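Local coordinates for AlkZ (Streptomyces sahachiroi, PDB 5UUJ), which belongs to the AlkZ-like family of DNA glycosylases, grouped in the helix-turn-helix clan, at residues C278-L292 / I317-W331. Residues are numbered along the deposited sequence; the frame is centred on the assembly and turned at random.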
# COMPACT_ATOMS: atom_id res chain seq x y z
N CYS A 278 -20.61 -11.87 2.76
CA CYS A 278 -19.47 -12.18 3.61
C CYS A 278 -19.88 -12.70 4.99
O CYS A 278 -20.76 -12.12 5.64
CB CYS A 278 -18.58 -10.94 3.77
SG CYS A 278 -16.99 -11.23 4.58
N THR A 279 -19.26 -13.79 5.41
CA THR A 279 -19.40 -14.31 6.77
C THR A 279 -18.04 -14.73 7.32
O THR A 279 -17.14 -15.07 6.56
CB THR A 279 -20.34 -15.53 6.83
OG1 THR A 279 -19.84 -16.58 5.99
CG2 THR A 279 -21.75 -15.16 6.39
N GLY A 280 -17.89 -14.68 8.64
CA GLY A 280 -16.72 -15.22 9.30
C GLY A 280 -15.80 -14.19 9.92
O GLY A 280 -16.01 -12.98 9.76
N ILE A 281 -14.78 -14.67 10.62
CA ILE A 281 -13.82 -13.81 11.30
C ILE A 281 -12.47 -13.84 10.60
O ILE A 281 -12.03 -14.87 10.10
CB ILE A 281 -13.62 -14.25 12.77
CG1 ILE A 281 -14.96 -14.32 13.50
CG2 ILE A 281 -12.67 -13.31 13.50
CD1 ILE A 281 -15.71 -13.01 13.56
N ARG A 282 -11.82 -12.68 10.57
CA ARG A 282 -10.48 -12.57 10.03
C ARG A 282 -9.66 -11.62 10.91
O ARG A 282 -10.14 -10.55 11.28
CB ARG A 282 -10.52 -12.08 8.58
CG ARG A 282 -9.23 -12.25 7.81
CD ARG A 282 -8.93 -13.70 7.45
NE ARG A 282 -7.49 -13.92 7.38
CZ ARG A 282 -6.86 -14.64 6.46
NH1 ARG A 282 -7.53 -15.25 5.49
NH2 ARG A 282 -5.55 -14.76 6.50
N LEU A 283 -8.45 -12.04 11.27
CA LEU A 283 -7.54 -11.21 12.04
C LEU A 283 -6.43 -10.69 11.13
O LEU A 283 -5.57 -11.45 10.68
CB LEU A 283 -6.93 -11.98 13.21
CG LEU A 283 -7.87 -12.40 14.34
CD1 LEU A 283 -7.09 -13.09 15.45
CD2 LEU A 283 -8.64 -11.22 14.90
N LEU A 284 -6.46 -9.39 10.87
CA LEU A 284 -5.49 -8.75 9.99
C LEU A 284 -4.47 -7.96 10.80
O LEU A 284 -4.80 -7.37 11.83
CB LEU A 284 -6.20 -7.83 9.00
CG LEU A 284 -7.35 -8.46 8.21
CD1 LEU A 284 -8.03 -7.43 7.33
CD2 LEU A 284 -6.86 -9.63 7.37
N GLY A 285 -3.23 -7.96 10.33
CA GLY A 285 -2.17 -7.19 10.98
C GLY A 285 -2.40 -5.70 10.82
O GLY A 285 -3.37 -5.28 10.20
N GLY A 286 -1.51 -4.90 11.39
CA GLY A 286 -1.61 -3.46 11.29
C GLY A 286 -1.40 -2.99 9.86
O GLY A 286 -0.83 -3.71 9.05
N PHE A 287 -1.87 -1.78 9.57
CA PHE A 287 -1.66 -1.16 8.26
C PHE A 287 -2.05 -2.08 7.11
O PHE A 287 -1.38 -2.10 6.08
CB PHE A 287 -0.19 -0.75 8.10
CG PHE A 287 0.28 0.27 9.09
CD1 PHE A 287 0.12 1.63 8.84
CD2 PHE A 287 0.90 -0.12 10.27
CE1 PHE A 287 0.57 2.57 9.75
CE2 PHE A 287 1.35 0.82 11.18
CZ PHE A 287 1.18 2.17 10.92
N ASP A 288 -3.12 -2.86 7.28
CA ASP A 288 -3.45 -3.84 6.26
C ASP A 288 -4.18 -3.22 5.07
O ASP A 288 -5.04 -2.35 5.23
CB ASP A 288 -4.30 -4.97 6.84
CG ASP A 288 -4.41 -6.15 5.90
OD1 ASP A 288 -3.46 -6.95 5.84
OD2 ASP A 288 -5.44 -6.27 5.20
N GLN A 289 -3.83 -3.70 3.89
CA GLN A 289 -4.40 -3.20 2.64
C GLN A 289 -5.91 -3.36 2.56
O GLN A 289 -6.57 -2.60 1.85
CB GLN A 289 -3.74 -3.89 1.45
CG GLN A 289 -2.30 -3.45 1.19
CD GLN A 289 -2.20 -1.98 0.82
OE1 GLN A 289 -2.56 -1.58 -0.29
NE2 GLN A 289 -1.71 -1.17 1.75
N TYR A 290 -6.47 -4.35 3.26
CA TYR A 290 -7.92 -4.52 3.26
C TYR A 290 -8.58 -3.24 3.76
O TYR A 290 -9.66 -2.86 3.30
CB TYR A 290 -8.35 -5.70 4.14
CG TYR A 290 -9.85 -5.88 4.15
CD1 TYR A 290 -10.50 -6.52 3.11
CD2 TYR A 290 -10.62 -5.39 5.20
CE1 TYR A 290 -11.88 -6.67 3.11
CE2 TYR A 290 -11.99 -5.53 5.21
CZ TYR A 290 -12.62 -6.18 4.17
OH TYR A 290 -13.98 -6.32 4.17
N LEU A 291 -7.91 -2.57 4.69
CA LEU A 291 -8.37 -1.31 5.25
C LEU A 291 -7.95 -0.12 4.39
O LEU A 291 -8.76 0.76 4.10
CB LEU A 291 -7.82 -1.12 6.66
CG LEU A 291 -8.80 -1.13 7.83
CD1 LEU A 291 -8.03 -0.88 9.12
CD2 LEU A 291 -9.90 -0.09 7.66
N LEU A 292 -6.68 -0.09 4.01
CA LEU A 292 -6.10 1.09 3.38
C LEU A 292 -6.56 1.27 1.93
O LEU A 292 -6.51 2.37 1.40
CB LEU A 292 -4.57 1.02 3.42
CG LEU A 292 -3.92 1.02 4.81
CD1 LEU A 292 -2.41 1.12 4.67
CD2 LEU A 292 -4.45 2.15 5.69
N ILE A 317 -1.98 2.62 12.36
CA ILE A 317 -3.16 1.86 11.94
C ILE A 317 -3.11 0.51 12.64
O ILE A 317 -2.24 -0.32 12.34
CB ILE A 317 -3.22 1.66 10.41
CG1 ILE A 317 -3.05 3.00 9.68
CG2 ILE A 317 -4.53 0.99 10.01
CD1 ILE A 317 -4.16 4.00 9.93
N SER A 318 -4.03 0.28 13.57
CA SER A 318 -3.99 -0.90 14.42
C SER A 318 -4.32 -2.18 13.66
O SER A 318 -4.98 -2.14 12.62
CB SER A 318 -4.96 -0.76 15.59
OG SER A 318 -4.72 0.42 16.33
N PRO A 319 -3.86 -3.33 14.18
CA PRO A 319 -4.41 -4.60 13.69
C PRO A 319 -5.90 -4.65 13.98
O PRO A 319 -6.32 -4.09 15.00
CB PRO A 319 -3.64 -5.66 14.50
CG PRO A 319 -2.40 -4.96 14.98
CD PRO A 319 -2.80 -3.53 15.18
N VAL A 320 -6.69 -5.27 13.11
CA VAL A 320 -8.14 -5.23 13.25
C VAL A 320 -8.78 -6.61 13.22
O VAL A 320 -8.26 -7.55 12.60
CB VAL A 320 -8.79 -4.37 12.15
CG1 VAL A 320 -8.48 -2.90 12.38
CG2 VAL A 320 -8.33 -4.82 10.77
N VAL A 321 -9.90 -6.71 13.93
CA VAL A 321 -10.77 -7.87 13.86
C VAL A 321 -11.85 -7.58 12.83
O VAL A 321 -12.65 -6.66 13.00
CB VAL A 321 -11.42 -8.18 15.22
CG1 VAL A 321 -12.22 -9.48 15.16
CG2 VAL A 321 -10.36 -8.24 16.31
N VAL A 322 -11.88 -8.37 11.76
CA VAL A 322 -12.90 -8.22 10.73
C VAL A 322 -13.94 -9.33 10.87
O VAL A 322 -13.60 -10.52 10.84
CB VAL A 322 -12.28 -8.25 9.32
CG1 VAL A 322 -13.35 -7.99 8.27
CG2 VAL A 322 -11.18 -7.21 9.21
N LYS A 323 -15.20 -8.94 11.03
CA LYS A 323 -16.31 -9.88 11.10
C LYS A 323 -17.35 -9.55 10.03
O LYS A 323 -17.88 -8.44 9.99
CB LYS A 323 -16.97 -9.85 12.48
CG LYS A 323 -18.19 -10.77 12.59
CD LYS A 323 -18.61 -10.99 14.04
CE LYS A 323 -19.75 -11.99 14.14
NZ LYS A 323 -21.00 -11.50 13.48
N ASP A 324 -17.62 -10.52 9.17
CA ASP A 324 -18.53 -10.34 8.04
C ASP A 324 -18.10 -9.17 7.16
O ASP A 324 -18.93 -8.50 6.56
CB ASP A 324 -19.97 -10.13 8.53
CG ASP A 324 -20.47 -11.27 9.41
OD1 ASP A 324 -19.86 -12.36 9.38
OD2 ASP A 324 -21.47 -11.07 10.13
N GLY A 325 -16.79 -8.92 7.10
CA GLY A 325 -16.23 -7.89 6.24
C GLY A 325 -16.04 -6.53 6.90
O GLY A 325 -15.38 -5.66 6.33
N ARG A 326 -16.62 -6.35 8.08
CA ARG A 326 -16.56 -5.08 8.79
C ARG A 326 -15.59 -5.14 9.97
O ARG A 326 -15.47 -6.17 10.63
CB ARG A 326 -17.94 -4.67 9.30
CG ARG A 326 -18.95 -4.37 8.20
CD ARG A 326 -20.29 -3.94 8.77
NE ARG A 326 -20.21 -2.67 9.50
CZ ARG A 326 -20.13 -2.55 10.82
NH1 ARG A 326 -20.13 -3.62 11.61
NH2 ARG A 326 -20.05 -1.34 11.37
N VAL A 327 -14.91 -4.02 10.24
CA VAL A 327 -14.02 -3.92 11.40
C VAL A 327 -14.87 -3.82 12.66
O VAL A 327 -15.70 -2.92 12.78
CB VAL A 327 -13.08 -2.71 11.29
CG1 VAL A 327 -12.22 -2.56 12.55
CG2 VAL A 327 -12.19 -2.84 10.06
N VAL A 328 -14.66 -4.75 13.59
CA VAL A 328 -15.47 -4.80 14.82
C VAL A 328 -14.61 -4.77 16.08
O VAL A 328 -15.11 -4.96 17.19
CB VAL A 328 -16.34 -6.08 14.85
CG1 VAL A 328 -17.41 -6.02 13.78
CG2 VAL A 328 -15.48 -7.32 14.70
N GLY A 329 -13.31 -4.52 15.91
CA GLY A 329 -12.40 -4.43 17.03
C GLY A 329 -10.95 -4.38 16.60
O GLY A 329 -10.64 -4.38 15.40
N VAL A 330 -10.05 -4.33 17.58
CA VAL A 330 -8.61 -4.36 17.33
C VAL A 330 -7.97 -5.47 18.16
O VAL A 330 -8.60 -6.04 19.05
CB VAL A 330 -7.94 -3.02 17.69
CG1 VAL A 330 -8.48 -1.89 16.83
CG2 VAL A 330 -8.12 -2.70 19.18
N TRP A 331 -6.71 -5.77 17.86
CA TRP A 331 -5.97 -6.75 18.63
C TRP A 331 -4.49 -6.42 18.67
O TRP A 331 -4.00 -5.58 17.91
CB TRP A 331 -6.19 -8.16 18.06
CG TRP A 331 -5.75 -8.37 16.63
CD1 TRP A 331 -6.46 -8.09 15.50
CD2 TRP A 331 -4.51 -8.94 16.19
NE1 TRP A 331 -5.74 -8.43 14.39
CE2 TRP A 331 -4.54 -8.96 14.78
CE3 TRP A 331 -3.37 -9.43 16.84
CZ2 TRP A 331 -3.48 -9.45 14.01
CZ3 TRP A 331 -2.32 -9.92 16.08
CH2 TRP A 331 -2.38 -9.92 14.68
O HOH W 1 -14.87 -11.06 7.60
O HOH W 2 -4.84 -3.03 9.77
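The indole of W331 lies beside the backbone of L284, its NE1 giving weak bonds to the carbonyls of L284 and V320. P319 CB sits on one face near the rim, the carbonyl carbon of V320 lies at the indole edge, in its plane, and L283 CD2 makes an off-centre CH-pi contact with the five-membered ring. CG of W331 is wedged between its own backbone N and carbonyl carbon (chi1 61°), which turns the indole across the P319-V320 end of strand 320-323 as far as the L284 carbonyl. On the F287 ring, I317 CB rests over one face, 4.0 Å from the centroid, with I317 N over that face toward the rim. Y290 points its hydroxyl edge at the hairpin turn: OH bonds to G325 O (2.7 Å) in the carbonyl plane, on a lone pair, while V322 CG1 approaches the ring obliquely.

Strands 281-284 and 320-323 pair antiparallel, with paired backbone bonds at R282-V322 and L284-V320. D324 continues the pairing at the type I' turn: its N reaches G280 O, and OD1 receives G280 N at 3.1 Å, nearly along the C-O axis. Water 1 bridges G280 O and G325 N. At the other end water 2 gives to G285 O and S318 O and takes D288 N, tying the bend before helix 289-292 to the loop leading into strand 320-323. D288 caps that helix, OD2 accepting from Y290 N. L284 CD1 meets V322 CG2 at 3.7 Å, and L291 CD1 reaches V320 CG1.

Strand 281-284 forms one edge of a mixed five-stranded sheet. L283 and W331 touch L338, and V321 touches V340, of strand 337-342 in the same sheet; V361 of helix 351-365 packs on L283 and W331; V322 and Y290 meet M17 of helix 9-19, and R282 forms a salt bridge with E23.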